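Local coordinates for protein tRNA (cytosine(38)-C(5))-methyltransferase (Schizosaccharomyces pombe, PDB 6FDF) that methylates cytosine 38 in the anticodon loop of tRNA(Asp), and to a lower level of tRNA(Glu), using S-adenosyl-L-methionine as methyl donor, at residues 46-51 with 300-305; 86-91 with 125-130; 119-124 with 172-177; 215-220 with 278-283. All blocks are in the same frame, centred on the assembly; numbering follows the deposited sequence.

Contact 1 of 4, residues 46-51 with 300-305; sequences ANEIYN and KSNVTE
Glu48 reaches from helix 46-51 to the loop 300-305 and takes the backbone N-H of Asn302 on OE1, the N to OE1 distance being 3.0 Å. The bond is nearly straight, 165° at the hydrogen, and the donor arrives on the syn side of the carboxylate, though 30° out of its plane. Glu48 spans the gap because CG lies anti to the backbone N (chi1 -177°) and the chain continues extended. Its OE1 also rests against Ser301 CB at 3.5 Å. Beside this hydrogen bond lies an apolar contact: Ile49 CD1 meets Val303 CG2 at 3.7 Å, the two branched chains crossing at a slant, while the same CD1 touches Ser301 OG at 3.6 Å. In this Rossmann-like methyltransferase fold, the contact ties helix 44-54, which follows strand 34-41 of the central sheet, to the loop that leads into helix 305-313. That loop has its own internal order. Ser301 forms an ST turn, its OG accepting from Val303 N at 3.0 Å, and the hydroxyl is also hydrogen-bonded to the carbonyl of Trp298, a residue that packs on Ile49 as well. Farther along, Thr304 caps the start of helix 305-313 through a side-chain bond to Cys307 N.

Contact 2 of 4, residues 86-91 with 125-130; sequences QPFTRI and ENVQGF
Phe88 and Phe130 have the nearest CA atoms, 7.3 Å apart, where the chain of strand 121-127 leads on into a type II beta turn from Val127 to Phe130. The pairing joins two signature elements of C5-methyltransferases: the loop that carries Cys85, the predicted catalytic cysteine, and the Glu-Asn-Val motif of residues 125-127. The Phe88 ring carries the contact, resting CE1, CE2 and CZ against the turn. Val127 CG2 lies at the ring edge, 3.6 Å from Phe88 CZ, and the same methyl also meets Gln86 OE1, 3.9 Å away. The Phe88 and Phe130 side chains cross at about a right angle, with Phe88 CE1 at the edge of the Phe130 ring, 3.9 Å from CD1. Gly129, at a positive phi of 99°, lets the main chain come close: its carbonyl carbon is 3.6 Å from Phe88 CE2. Were Phe88 replaced by an alanine, a gap would probably open against Val127 and Phe130. Asn126 OD1 stands at the ring edge too, 4.1 Å from Phe88 CE1.

Contact 3 of 4, residues 119-124 with 172-177; sequences PEYILI and LARLNF
Pro119 begins the contact with its carbonyl O against Leu175 CB, 3.8 Å away. The next carbonyl, that of Glu120, receives Leu175 N at 2.9 Å, the donor standing 36° out of the carbonyl plane; a water bonded to Glu120 O also donates to Leu175 O. Tyr121, a non-hydrogen-bonded pair with Arg174, leans its ring on the aliphatic part of that chain, CD2 to CG 3.9 Å. The guanidinium plane is turned 82° from the ring, and Arg174 NE and NH1 are hydrogen-bonded to the carbonyls of Leu328 and Leu327. These strands are neighbours in the seven-stranded sheet of class I methyltransferases, where strand 168-175 runs antiparallel to strand 121-127, the hallmark reversal of that fold. Ile122 and Ala173 form the hydrogen-bonded pair, Ile122 N giving to Ala173 O at 3.0 Å and Ala173 N to Ile122 O at 2.9 Å, the latter in the carbonyl plane. Leu123 lies alongside Leu172, both pointing the same way, their CD1 methyls a tight 3.5 Å apart, and Leu328 of helix 318-328 packs on both.

Contact 4 of 4, residues 215-220 with 278-283; sequences YMVLES and LRYFTA
Tyr215 offers one ring face to Thr282, whose CG2 methyl stands over the ring centre, 3.6 Å from the centroid and 12° off the normal, a clear CH-pi contact. A second one runs the other way across the segments: Val217 CG2 sits over the face of Tyr280, 4.0 Å from that centroid, the two side chains crossing at about a right angle. With CG1 anti to the backbone N (chi1 -176°), CG2 falls beside that N and over the Tyr280 ring. The backbones bridge once, at Met216 and Arg279, with Tyr280 N bonded to Tyr215 O at 2.8 Å and Val217 N to Leu278 O at 3.0 Å. Tyr215 OH is hydrogen-bonded to Glu305 at the start of helix 305-313. A leucine replacing Tyr215 would probably leave the Thr282 methyl without its aromatic face and Glu305 without the hydroxyl it binds. The bridge fastens the lead-in to helix 219-225 onto strand 278-279, an outer strand of a three-stranded sheet, while Tyr215 packs on Tyr309 of helix 305-313.

How the contacts relate
Contacts 2 and 3 share strand 121-127: contact 3 pairs its first half with strand 168-175, contact 2 uses its far end, and their centres lie about 22 Å apart. Bound S-adenosyl-L-homocysteine is about 8 Å from the side chains of Ile49 in contact 1 and Asn126 in contact 2, and about 9 Å from Leu123 in contact 3. Contact 2 is nearest the predicted catalytic Cys85, whose side chain is about 4 Å from that of Phe130. Contact 4, its centre about 43 Å from that of contact 3, touches contact 1: the Glu305 carboxylate meets Tyr215 OH, OE1 2.6 Å away and OE2 about as near, and OE2 is also hydrogen-bonded to Ala283 N (3.1 Å).

Contact 1 of 4, residues 46-51 with 300-305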
loop_
_atom_site.group_PDB
_atom_site.type_symbol
_atom_site.label_atom_id
_atom_site.label_comp_id
_atom_site.label_asym_id
_atom_site.label_seq_id
_atom_site.Cartn_x
_atom_site.Cartn_y
_atom_site.Cartn_z
ATOM N N ALA A 46 -2.874 13.481 -3.843
ATOM C CA ALA A 46 -2.703 12.159 -4.442
ATOM C C ALA A 46 -3.037 12.200 -5.926
ATOM O O ALA A 46 -2.308 11.646 -6.760
ATOM C CB ALA A 46 -3.583 11.137 -3.726
ATOM N N ASN A 47 -4.156 12.842 -6.268
ATOM C CA ASN A 47 -4.591 12.906 -7.661
ATOM C C ASN A 47 -3.579 13.644 -8.525
ATOM O O ASN A 47 -3.377 13.297 -9.696
ATOM C CB ASN A 47 -5.952 13.594 -7.748
ATOM C CG ASN A 47 -7.061 12.758 -7.165
ATOM O OD1 ASN A 47 -6.903 11.559 -6.966
ATOM N ND2 ASN A 47 -8.199 13.385 -6.900
ATOM N N GLU A 48 -2.958 14.690 -7.974
ATOM C CA GLU A 48 -1.925 15.416 -8.705
ATOM C C GLU A 48 -0.755 14.501 -9.058
ATOM O O GLU A 48 -0.294 14.485 -10.207
ATOM C CB GLU A 48 -1.451 16.619 -7.888
ATOM C CG GLU A 48 -0.417 17.479 -8.587
ATOM C CD GLU A 48 -0.079 18.733 -7.801
ATOM O OE1 GLU A 48 0.941 19.378 -8.115
ATOM O OE2 GLU A 48 -0.833 19.070 -6.862
ATOM N N ILE A 49 -0.263 13.731 -8.079
ATOM C CA ILE A 49 0.796 12.760 -8.354
ATOM C C ILE A 49 0.299 11.675 -9.300
ATOM O O ILE A 49 1.007 11.282 -10.237
ATOM C CB ILE A 49 1.332 12.161 -7.038
ATOM C CG1 ILE A 49 1.887 13.265 -6.132
ATOM C CG2 ILE A 49 2.377 11.079 -7.309
ATOM C CD1 ILE A 49 3.038 14.021 -6.751
ATOM N N TYR A 50 -0.931 11.196 -9.099
ATOM C CA TYR A 50 -1.449 10.136 -9.964
ATOM C C TYR A 50 -1.433 10.583 -11.421
ATOM O O TYR A 50 -0.919 9.884 -12.303
ATOM C CB TYR A 50 -2.865 9.719 -9.540
ATOM C CG TYR A 50 -3.346 8.471 -10.266
ATOM C CD1 TYR A 50 -3.695 8.513 -11.619
ATOM C CD2 TYR A 50 -3.435 7.252 -9.610
ATOM C CE1 TYR A 50 -4.109 7.369 -12.292
ATOM C CE2 TYR A 50 -3.861 6.107 -10.270
ATOM C CZ TYR A 50 -4.188 6.172 -11.611
ATOM O OH TYR A 50 -4.605 5.033 -12.266
ATOM N N ASN A 51 -2.000 11.759 -11.690
ATOM C CA ASN A 51 -2.174 12.201 -13.068
ATOM C C ASN A 51 -0.845 12.562 -13.716
ATOM O O ASN A 51 -0.684 12.390 -14.931
ATOM C CB ASN A 51 -3.146 13.377 -13.103
ATOM C CG ASN A 51 -4.566 12.950 -12.787
ATOM O OD1 ASN A 51 -4.966 11.832 -13.101
ATOM N ND2 ASN A 51 -5.334 13.836 -12.160
ATOM N N LYS A 300 8.334 17.726 -10.373
ATOM C CA LYS A 300 7.630 18.671 -11.236
ATOM C C LYS A 300 6.236 19.026 -10.725
ATOM O O LYS A 300 5.414 19.523 -11.504
ATOM C CB LYS A 300 7.522 18.120 -12.662
ATOM C CG LYS A 300 8.844 17.737 -13.315
ATOM C CD LYS A 300 8.603 17.022 -14.638
ATOM C CE LYS A 300 9.730 16.055 -14.971
ATOM N NZ LYS A 300 11.064 16.715 -14.933
ATOM N N SER A 301 5.945 18.789 -9.453
ATOM C CA SER A 301 4.628 19.034 -8.886
ATOM C C SER A 301 4.745 20.015 -7.725
ATOM O O SER A 301 5.841 20.414 -7.325
ATOM C CB SER A 301 3.986 17.726 -8.416
ATOM O OG SER A 301 4.628 17.262 -7.241
ATOM N N ASN A 302 3.593 20.395 -7.178
ATOM C CA ASN A 302 3.525 21.163 -5.944
ATOM C C ASN A 302 3.575 20.280 -4.700
ATOM O O ASN A 302 3.396 20.784 -3.586
ATOM C CB ASN A 302 2.256 22.021 -5.928
ATOM C CG ASN A 302 2.198 23.001 -7.090
ATOM O OD1 ASN A 302 3.214 23.573 -7.485
ATOM N ND2 ASN A 302 1.006 23.196 -7.644
ATOM N N VAL A 303 3.818 18.983 -4.862
ATOM C CA VAL A 303 3.840 18.049 -3.742
ATOM C C VAL A 303 5.275 17.902 -3.251
ATOM O O VAL A 303 6.151 17.448 -3.995
ATOM C CB VAL A 303 3.255 16.687 -4.143
ATOM C CG1 VAL A 303 3.253 15.741 -2.948
ATOM C CG2 VAL A 303 1.847 16.854 -4.706
ATOM N N THR A 304 5.515 18.284 -1.998
ATOM C CA THR A 304 6.846 18.243 -1.413
ATOM C C THR A 304 7.200 16.828 -0.958
ATOM O O THR A 304 6.333 15.969 -0.783
ATOM C CB THR A 304 6.943 19.187 -0.216
ATOM O OG1 THR A 304 6.131 18.673 0.849
ATOM C CG2 THR A 304 6.448 20.570 -0.589
ATOM N N GLU A 305 8.500 16.601 -0.749
ATOM C CA GLU A 305 8.951 15.310 -0.238
ATOM C C GLU A 305 8.299 14.993 1.101
ATOM O O GLU A 305 7.992 13.831 1.393
ATOM C CB GLU A 305 10.472 15.295 -0.100
ATOM C CG GLU A 305 11.011 13.918 0.225
ATOM C CD GLU A 305 12.517 13.855 0.253
ATOM O OE1 GLU A 305 13.160 14.913 0.414
ATOM O OE2 GLU A 305 13.063 12.741 0.125
#

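Contact 2 of 4, residues 86-91 with 125-130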
loop_
_atom_site.group_PDB
_atom_site.type_symbol
_atom_site.label_atom_id
_atom_site.label_comp_id
_atom_site.label_asym_id
_atom_site.label_seq_id
_atom_site.Cartn_x
_atom_site.Cartn_y
_atom_site.Cartn_z
ATOM N N GLN A 86 -10.732 1.969 9.251
ATOM C CA GLN A 86 -10.517 2.226 10.670
ATOM C C GLN A 86 -11.292 3.473 11.102
ATOM O O GLN A 86 -11.407 4.430 10.331
ATOM C CB GLN A 86 -9.029 2.415 10.966
ATOM C CG GLN A 86 -8.133 1.334 10.400
ATOM C CD GLN A 86 -6.835 1.192 11.171
ATOM O OE1 GLN A 86 -5.756 1.486 10.655
ATOM N NE2 GLN A 86 -6.934 0.741 12.416
ATOM N N PRO A 87 -11.840 3.494 12.328
ATOM C CA PRO A 87 -11.741 2.429 13.331
ATOM C C PRO A 87 -12.683 1.274 13.023
ATOM O O PRO A 87 -13.802 1.495 12.552
ATOM C CB PRO A 87 -12.151 3.132 14.624
ATOM C CG PRO A 87 -13.118 4.166 14.176
ATOM C CD PRO A 87 -12.634 4.632 12.821
ATOM N N PHE A 88 -12.222 0.051 13.281
ATOM C CA PHE A 88 -13.048 -1.121 13.011
ATOM C C PHE A 88 -14.303 -1.130 13.876
ATOM O O PHE A 88 -15.370 -1.562 13.425
ATOM C CB PHE A 88 -12.214 -2.387 13.213
ATOM C CG PHE A 88 -11.077 -2.506 12.237
ATOM C CD1 PHE A 88 -11.260 -2.174 10.905
ATOM C CD2 PHE A 88 -9.821 -2.916 12.653
ATOM C CE1 PHE A 88 -10.218 -2.271 10.001
ATOM C CE2 PHE A 88 -8.775 -3.009 11.755
ATOM C CZ PHE A 88 -8.975 -2.685 10.426
ATOM N N THR A 89 -14.199 -0.655 15.116
ATOM C CA THR A 89 -15.353 -0.474 15.995
ATOM C C THR A 89 -15.484 1.009 16.321
ATOM O O THR A 89 -14.695 1.548 17.105
ATOM C CB THR A 89 -15.210 -1.301 17.272
ATOM O OG1 THR A 89 -15.181 -2.695 16.938
ATOM C CG2 THR A 89 -16.378 -1.037 18.214
ATOM N N ARG A 90 -16.466 1.668 15.716
ATOM C CA ARG A 90 -16.689 3.085 15.958
ATOM C C ARG A 90 -17.460 3.302 17.257
ATOM O O ARG A 90 -18.290 2.479 17.659
ATOM C CB ARG A 90 -17.441 3.714 14.786
ATOM C CG ARG A 90 -17.471 5.232 14.814
ATOM C CD ARG A 90 -18.100 5.788 13.553
ATOM N NE ARG A 90 -17.347 5.367 12.375
ATOM C CZ ARG A 90 -16.322 6.040 11.863
ATOM N NH1 ARG A 90 -15.930 7.181 12.418
ATOM N NH2 ARG A 90 -15.692 5.578 10.792
ATOM N N ILE A 91 -17.177 4.427 17.915
ATOM C CA ILE A 91 -17.861 4.818 19.141
ATOM C C ILE A 91 -18.644 6.098 18.864
ATOM O O ILE A 91 -18.333 6.861 17.944
ATOM C CB ILE A 91 -16.887 5.020 20.324
ATOM C CG1 ILE A 91 -15.747 4.002 20.280
ATOM C CG2 ILE A 91 -17.621 4.929 21.665
ATOM C CD1 ILE A 91 -14.618 4.311 21.257
ATOM N N GLU A 125 -7.529 -4.525 -0.483
ATOM C CA GLU A 125 -6.348 -4.489 0.372
ATOM C C GLU A 125 -6.669 -3.689 1.629
ATOM O O GLU A 125 -7.379 -2.683 1.567
ATOM C CB GLU A 125 -5.153 -3.871 -0.370
ATOM C CG GLU A 125 -3.830 -3.997 0.370
ATOM C CD GLU A 125 -3.431 -2.730 1.105
ATOM O OE1 GLU A 125 -4.246 -1.790 1.179
ATOM O OE2 GLU A 125 -2.284 -2.675 1.594
ATOM N N ASN A 126 -6.166 -4.134 2.775
ATOM C CA ASN A 126 -6.419 -3.398 4.007
ATOM C C ASN A 126 -5.344 -3.747 5.030
ATOM O O ASN A 126 -4.477 -4.588 4.786
ATOM C CB ASN A 126 -7.817 -3.696 4.548
ATOM C CG ASN A 126 -8.476 -2.466 5.127
ATOM O OD1 ASN A 126 -8.404 -2.219 6.330
ATOM N ND2 ASN A 126 -9.091 -1.665 4.266
ATOM N N VAL A 127 -5.408 -3.085 6.183
ATOM C CA VAL A 127 -4.449 -3.341 7.256
ATOM C C VAL A 127 -4.775 -4.655 7.949
ATOM O O VAL A 127 -5.920 -5.128 7.952
ATOM C CB VAL A 127 -4.422 -2.177 8.267
ATOM C CG1 VAL A 127 -4.079 -0.868 7.565
ATOM C CG2 VAL A 127 -5.748 -2.077 8.994
ATOM N N GLN A 128 -3.744 -5.265 8.531
ATOM C CA GLN A 128 -3.943 -6.447 9.353
ATOM C C GLN A 128 -4.935 -6.143 10.470
ATOM O O GLN A 128 -4.877 -5.089 11.110
ATOM C CB GLN A 128 -2.608 -6.912 9.933
ATOM C CG GLN A 128 -2.686 -8.203 10.723
ATOM C CD GLN A 128 -1.317 -8.722 11.107
ATOM O OE1 GLN A 128 -0.349 -7.964 11.165
ATOM N NE2 GLN A 128 -1.228 -10.019 11.375
ATOM N N GLY A 129 -5.837 -7.079 10.715
ATOM C CA GLY A 129 -6.914 -6.873 11.651
ATOM C C GLY A 129 -8.228 -6.506 11.000
ATOM O O GLY A 129 -9.274 -6.600 11.648
ATOM N N PHE A 130 -8.199 -6.094 9.730
ATOM C CA PHE A 130 -9.442 -5.969 8.979
ATOM C C PHE A 130 -10.214 -7.279 9.005
ATOM O O PHE A 130 -11.448 -7.279 9.061
ATOM C CB PHE A 130 -9.154 -5.548 7.535
ATOM C CG PHE A 130 -10.395 -5.431 6.681
ATOM C CD1 PHE A 130 -11.230 -4.330 6.792
ATOM C CD2 PHE A 130 -10.730 -6.431 5.778
ATOM C CE1 PHE A 130 -12.376 -4.227 6.014
ATOM C CE2 PHE A 130 -11.874 -6.330 4.996
ATOM C CZ PHE A 130 -12.694 -5.222 5.117
#

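Contact 3 of 4, residues 119-124 with 172-177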
loop_
_atom_site.group_PDB
_atom_site.type_symbol
_atom_site.label_atom_id
_atom_site.label_comp_id
_atom_site.label_asym_id
_atom_site.label_seq_id
_atom_site.Cartn_x
_atom_site.Cartn_y
_atom_site.Cartn_z
ATOM N N PRO A 119 -18.787 -6.792 -11.486
ATOM C CA PRO A 119 -17.402 -6.997 -11.918
ATOM C C PRO A 119 -17.020 -8.456 -11.733
ATOM O O PRO A 119 -17.423 -9.108 -10.769
ATOM C CB PRO A 119 -16.594 -6.075 -10.996
ATOM C CG PRO A 119 -17.470 -5.865 -9.798
ATOM C CD PRO A 119 -18.882 -5.892 -10.324
ATOM N N GLU A 120 -16.253 -8.979 -12.682
ATOM C CA GLU A 120 -15.858 -10.374 -12.589
ATOM C C GLU A 120 -14.724 -10.584 -11.599
ATOM O O GLU A 120 -14.520 -11.712 -11.140
ATOM C CB GLU A 120 -15.487 -10.897 -13.977
ATOM C CG GLU A 120 -16.697 -10.993 -14.898
ATOM C CD GLU A 120 -16.360 -11.487 -16.292
ATOM O OE1 GLU A 120 -15.171 -11.736 -16.572
ATOM O OE2 GLU A 120 -17.293 -11.623 -17.111
ATOM N N TYR A 121 -13.975 -9.530 -11.274
ATOM C CA TYR A 121 -12.844 -9.640 -10.362
ATOM C C TYR A 121 -12.818 -8.438 -9.434
ATOM O O TYR A 121 -13.033 -7.305 -9.868
ATOM C CB TYR A 121 -11.515 -9.728 -11.127
ATOM C CG TYR A 121 -11.489 -10.861 -12.126
ATOM C CD1 TYR A 121 -12.013 -10.698 -13.404
ATOM C CD2 TYR A 121 -10.980 -12.101 -11.778
ATOM C CE1 TYR A 121 -12.010 -11.747 -14.313
ATOM C CE2 TYR A 121 -10.974 -13.147 -12.676
ATOM C CZ TYR A 121 -11.485 -12.963 -13.939
ATOM O OH TYR A 121 -11.481 -14.008 -14.832
ATOM N N ILE A 122 -12.522 -8.688 -8.160
ATOM C CA ILE A 122 -12.386 -7.633 -7.159
ATOM C C ILE A 122 -11.143 -7.924 -6.332
ATOM O O ILE A 122 -10.924 -9.065 -5.918
ATOM C CB ILE A 122 -13.623 -7.539 -6.245
ATOM C CG1 ILE A 122 -14.885 -7.310 -7.075
ATOM C CG2 ILE A 122 -13.442 -6.435 -5.216
ATOM C CD1 ILE A 122 -16.154 -7.366 -6.253
ATOM N N LEU A 123 -10.328 -6.894 -6.101
ATOM C CA LEU A 123 -9.147 -6.981 -5.249
ATOM C C LEU A 123 -9.296 -5.953 -4.139
ATOM O O LEU A 123 -9.480 -4.766 -4.417
ATOM C CB LEU A 123 -7.871 -6.714 -6.049
ATOM C CG LEU A 123 -6.601 -6.624 -5.203
ATOM C CD1 LEU A 123 -6.346 -7.948 -4.557
ATOM C CD2 LEU A 123 -5.414 -6.204 -6.063
ATOM N N ILE A 124 -9.223 -6.410 -2.890
ATOM C CA ILE A 124 -9.353 -5.557 -1.714
ATOM C C ILE A 124 -8.068 -5.665 -0.907
ATOM O O ILE A 124 -7.579 -6.772 -0.668
ATOM C CB ILE A 124 -10.563 -5.965 -0.855
ATOM C CG1 ILE A 124 -11.828 -6.038 -1.716
ATOM C CG2 ILE A 124 -10.781 -4.962 0.281
ATOM C CD1 ILE A 124 -13.033 -6.547 -0.960
ATOM N N LEU A 172 -9.227 -11.481 -2.525
ATOM C CA LEU A 172 -9.307 -11.688 -3.968
ATOM C C LEU A 172 -10.615 -12.402 -4.256
ATOM O O LEU A 172 -10.867 -13.475 -3.698
ATOM C CB LEU A 172 -8.124 -12.521 -4.476
ATOM C CG LEU A 172 -6.775 -11.834 -4.718
ATOM C CD1 LEU A 172 -6.208 -11.232 -3.443
ATOM C CD2 LEU A 172 -5.789 -12.826 -5.316
ATOM N N ALA A 173 -11.442 -11.823 -5.131
ATOM C CA ALA A 173 -12.771 -12.361 -5.404
ATOM C C ALA A 173 -12.956 -12.560 -6.901
ATOM O O ALA A 173 -12.671 -11.651 -7.685
ATOM C CB ALA A 173 -13.872 -11.432 -4.861
ATOM N N ARG A 174 -13.423 -13.747 -7.290
ATOM C CA ARG A 174 -13.809 -14.046 -8.665
ATOM C C ARG A 174 -15.297 -14.359 -8.711
ATOM O O ARG A 174 -15.773 -15.220 -7.963
ATOM C CB ARG A 174 -13.038 -15.244 -9.231
ATOM C CG ARG A 174 -11.535 -15.077 -9.327
ATOM C CD ARG A 174 -10.919 -16.402 -9.707
ATOM N NE ARG A 174 -9.489 -16.305 -9.988
ATOM C CZ ARG A 174 -8.683 -17.360 -10.094
ATOM N NH1 ARG A 174 -7.386 -17.193 -10.336
ATOM N NH2 ARG A 174 -9.172 -18.589 -9.942
ATOM N N LEU A 175 -16.019 -13.679 -9.600
ATOM C CA LEU A 175 -17.438 -13.955 -9.795
ATOM C C LEU A 175 -17.648 -15.337 -10.412
ATOM O O LEU A 175 -16.972 -15.706 -11.380
ATOM C CB LEU A 175 -18.050 -12.878 -10.689
ATOM C CG LEU A 175 -19.556 -12.952 -10.938
ATOM C CD1 LEU A 175 -20.341 -12.653 -9.668
ATOM C CD2 LEU A 175 -19.927 -11.973 -12.034
ATOM N N ASN A 176 -18.596 -16.093 -9.849
ATOM C CA ASN A 176 -19.041 -17.383 -10.393
ATOM C C ASN A 176 -17.874 -18.309 -10.751
ATOM O O ASN A 176 -17.809 -18.875 -11.845
ATOM C CB ASN A 176 -19.955 -17.175 -11.606
ATOM C CG ASN A 176 -21.211 -16.382 -11.270
ATOM O OD1 ASN A 176 -21.656 -15.538 -12.051
ATOM N ND2 ASN A 176 -21.799 -16.667 -10.115
ATOM N N PHE A 177 -16.948 -18.481 -9.810
ATOM C CA PHE A 177 -15.806 -19.371 -9.997
ATOM C C PHE A 177 -15.936 -20.559 -9.052
ATOM O O PHE A 177 -16.035 -20.377 -7.834
ATOM C CB PHE A 177 -14.487 -18.636 -9.756
ATOM C CG PHE A 177 -13.286 -19.535 -9.782
ATOM C CD1 PHE A 177 -12.772 -19.986 -10.989
ATOM C CD2 PHE A 177 -12.672 -19.935 -8.607
ATOM C CE1 PHE A 177 -11.670 -20.822 -11.023
ATOM C CE2 PHE A 177 -11.569 -20.769 -8.633
ATOM C CZ PHE A 177 -11.065 -21.210 -9.844
HETATM O O HOH W 1 -14.845 -14.330 -12.482
#

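Contact 4 of 4, residues 215-220 with 278-283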
loop_
_atom_site.group_PDB
_atom_site.type_symbol
_atom_site.label_atom_id
_atom_site.label_comp_id
_atom_site.label_asym_id
_atom_site.label_seq_id
_atom_site.Cartn_x
_atom_site.Cartn_y
_atom_site.Cartn_z
ATOM N N TYR A 215 18.239 14.948 5.860
ATOM C CA TYR A 215 17.682 13.690 6.336
ATOM C C TYR A 215 18.225 13.255 7.690
ATOM O O TYR A 215 17.738 12.262 8.236
ATOM C CB TYR A 215 17.928 12.583 5.303
ATOM C CG TYR A 215 17.289 12.884 3.966
ATOM C CD1 TYR A 215 15.936 12.648 3.757
ATOM C CD2 TYR A 215 18.033 13.414 2.919
ATOM C CE1 TYR A 215 15.341 12.933 2.540
ATOM C CE2 TYR A 215 17.448 13.697 1.695
ATOM C CZ TYR A 215 16.101 13.454 1.513
ATOM O OH TYR A 215 15.506 13.731 0.300
ATOM N N MET A 216 19.212 13.965 8.237
ATOM C CA MET A 216 19.825 13.566 9.499
ATOM C C MET A 216 18.828 13.728 10.638
ATOM O O MET A 216 18.133 14.745 10.725
ATOM C CB MET A 216 21.071 14.406 9.784
ATOM C CG MET A 216 22.136 14.359 8.709
ATOM S SD MET A 216 22.666 12.695 8.283
ATOM C CE MET A 216 23.491 12.175 9.790
ATOM N N VAL A 217 18.734 12.710 11.496
ATOM C CA VAL A 217 17.825 12.788 12.632
ATOM C C VAL A 217 18.334 13.844 13.603
ATOM O O VAL A 217 19.538 13.932 13.881
ATOM C CB VAL A 217 17.689 11.413 13.310
ATOM C CG1 VAL A 217 16.656 11.467 14.435
ATOM C CG2 VAL A 217 17.295 10.357 12.282
ATOM N N LEU A 218 17.417 14.664 14.116
ATOM C CA LEU A 218 17.798 15.769 14.986
ATOM C C LEU A 218 18.295 15.259 16.333
ATOM O O LEU A 218 17.751 14.302 16.890
ATOM C CB LEU A 218 16.615 16.714 15.192
ATOM C CG LEU A 218 16.210 17.526 13.960
ATOM C CD1 LEU A 218 14.972 18.360 14.255
ATOM C CD2 LEU A 218 17.362 18.405 13.498
ATOM N N GLU A 219 19.328 15.921 16.859
ATOM C CA GLU A 219 19.839 15.580 18.184
ATOM C C GLU A 219 18.759 15.747 19.246
ATOM O O GLU A 219 18.682 14.959 20.196
ATOM C CB GLU A 219 21.061 16.437 18.511
ATOM C CG GLU A 219 21.644 16.190 19.898
ATOM C CD GLU A 219 23.051 16.741 20.059
ATOM O OE1 GLU A 219 23.788 16.240 20.935
ATOM O OE2 GLU A 219 23.427 17.666 19.308
ATOM N N SER A 220 17.917 16.774 19.106
ATOM C CA SER A 220 16.849 17.000 20.075
ATOM C C SER A 220 15.909 15.802 20.161
ATOM O O SER A 220 15.523 15.383 21.260
ATOM C CB SER A 220 16.072 18.267 19.710
ATOM O OG SER A 220 15.345 18.083 18.508
ATOM N N LEU A 278 22.840 8.893 12.056
ATOM C CA LEU A 278 21.513 8.358 11.789
ATOM C C LEU A 278 20.740 9.312 10.891
ATOM O O LEU A 278 20.698 10.520 11.150
ATOM C CB LEU A 278 20.760 8.152 13.102
ATOM C CG LEU A 278 21.405 7.149 14.059
ATOM C CD1 LEU A 278 20.933 7.386 15.490
ATOM C CD2 LEU A 278 21.073 5.739 13.622
ATOM N N ARG A 279 20.112 8.768 9.853
ATOM C CA ARG A 279 19.267 9.551 8.965
ATOM C C ARG A 279 17.970 8.804 8.693
ATOM O O ARG A 279 17.902 7.578 8.812
ATOM C CB ARG A 279 19.969 9.868 7.634
ATOM C CG ARG A 279 20.186 8.671 6.700
ATOM C CD ARG A 279 20.640 9.185 5.328
ATOM N NE ARG A 279 21.034 8.146 4.373
ATOM C CZ ARG A 279 20.185 7.512 3.564
ATOM N NH1 ARG A 279 18.884 7.781 3.615
ATOM N NH2 ARG A 279 20.635 6.599 2.709
ATOM N N TYR A 280 16.933 9.559 8.325
ATOM C CA TYR A 280 15.727 8.950 7.786
ATOM C C TYR A 280 16.009 8.394 6.395
ATOM O O TYR A 280 16.889 8.878 5.680
ATOM C CB TYR A 280 14.590 9.978 7.716
ATOM C CG TYR A 280 14.246 10.566 9.066
ATOM C CD1 TYR A 280 13.538 9.819 10.005
ATOM C CD2 TYR A 280 14.624 11.861 9.404
ATOM C CE1 TYR A 280 13.227 10.341 11.250
ATOM C CE2 TYR A 280 14.313 12.396 10.646
ATOM C CZ TYR A 280 13.610 11.632 11.562
ATOM O OH TYR A 280 13.298 12.154 12.801
ATOM N N PHE A 281 15.264 7.359 6.015
ATOM C CA PHE A 281 15.208 6.996 4.606
ATOM C C PHE A 281 14.621 8.155 3.817
ATOM O O PHE A 281 13.714 8.845 4.288
ATOM C CB PHE A 281 14.364 5.734 4.402
ATOM C CG PHE A 281 15.004 4.488 4.941
ATOM C CD1 PHE A 281 15.992 3.834 4.221
ATOM C CD2 PHE A 281 14.619 3.966 6.165
ATOM C CE1 PHE A 281 16.586 2.686 4.717
ATOM C CE2 PHE A 281 15.210 2.819 6.662
ATOM C CZ PHE A 281 16.196 2.179 5.937
ATOM N N THR A 282 15.152 8.381 2.618
ATOM C CA THR A 282 14.555 9.374 1.739
ATOM C C THR A 282 13.224 8.854 1.206
ATOM O O THR A 282 12.946 7.652 1.234
ATOM C CB THR A 282 15.491 9.700 0.576
ATOM O OG1 THR A 282 15.486 8.608 -0.352
ATOM C CG2 THR A 282 16.912 9.932 1.075
ATOM N N ALA A 283 12.391 9.771 0.704
ATOM C CA ALA A 283 11.119 9.332 0.134
ATOM C C ALA A 283 11.338 8.423 -1.069
ATOM O O ALA A 283 10.559 7.486 -1.283
ATOM C CB ALA A 283 10.254 10.532 -0.253
HETATM O O HOH W 2 21.532 12.018 13.385
HETATM O O HOH W 3 14.507 14.611 13.473
#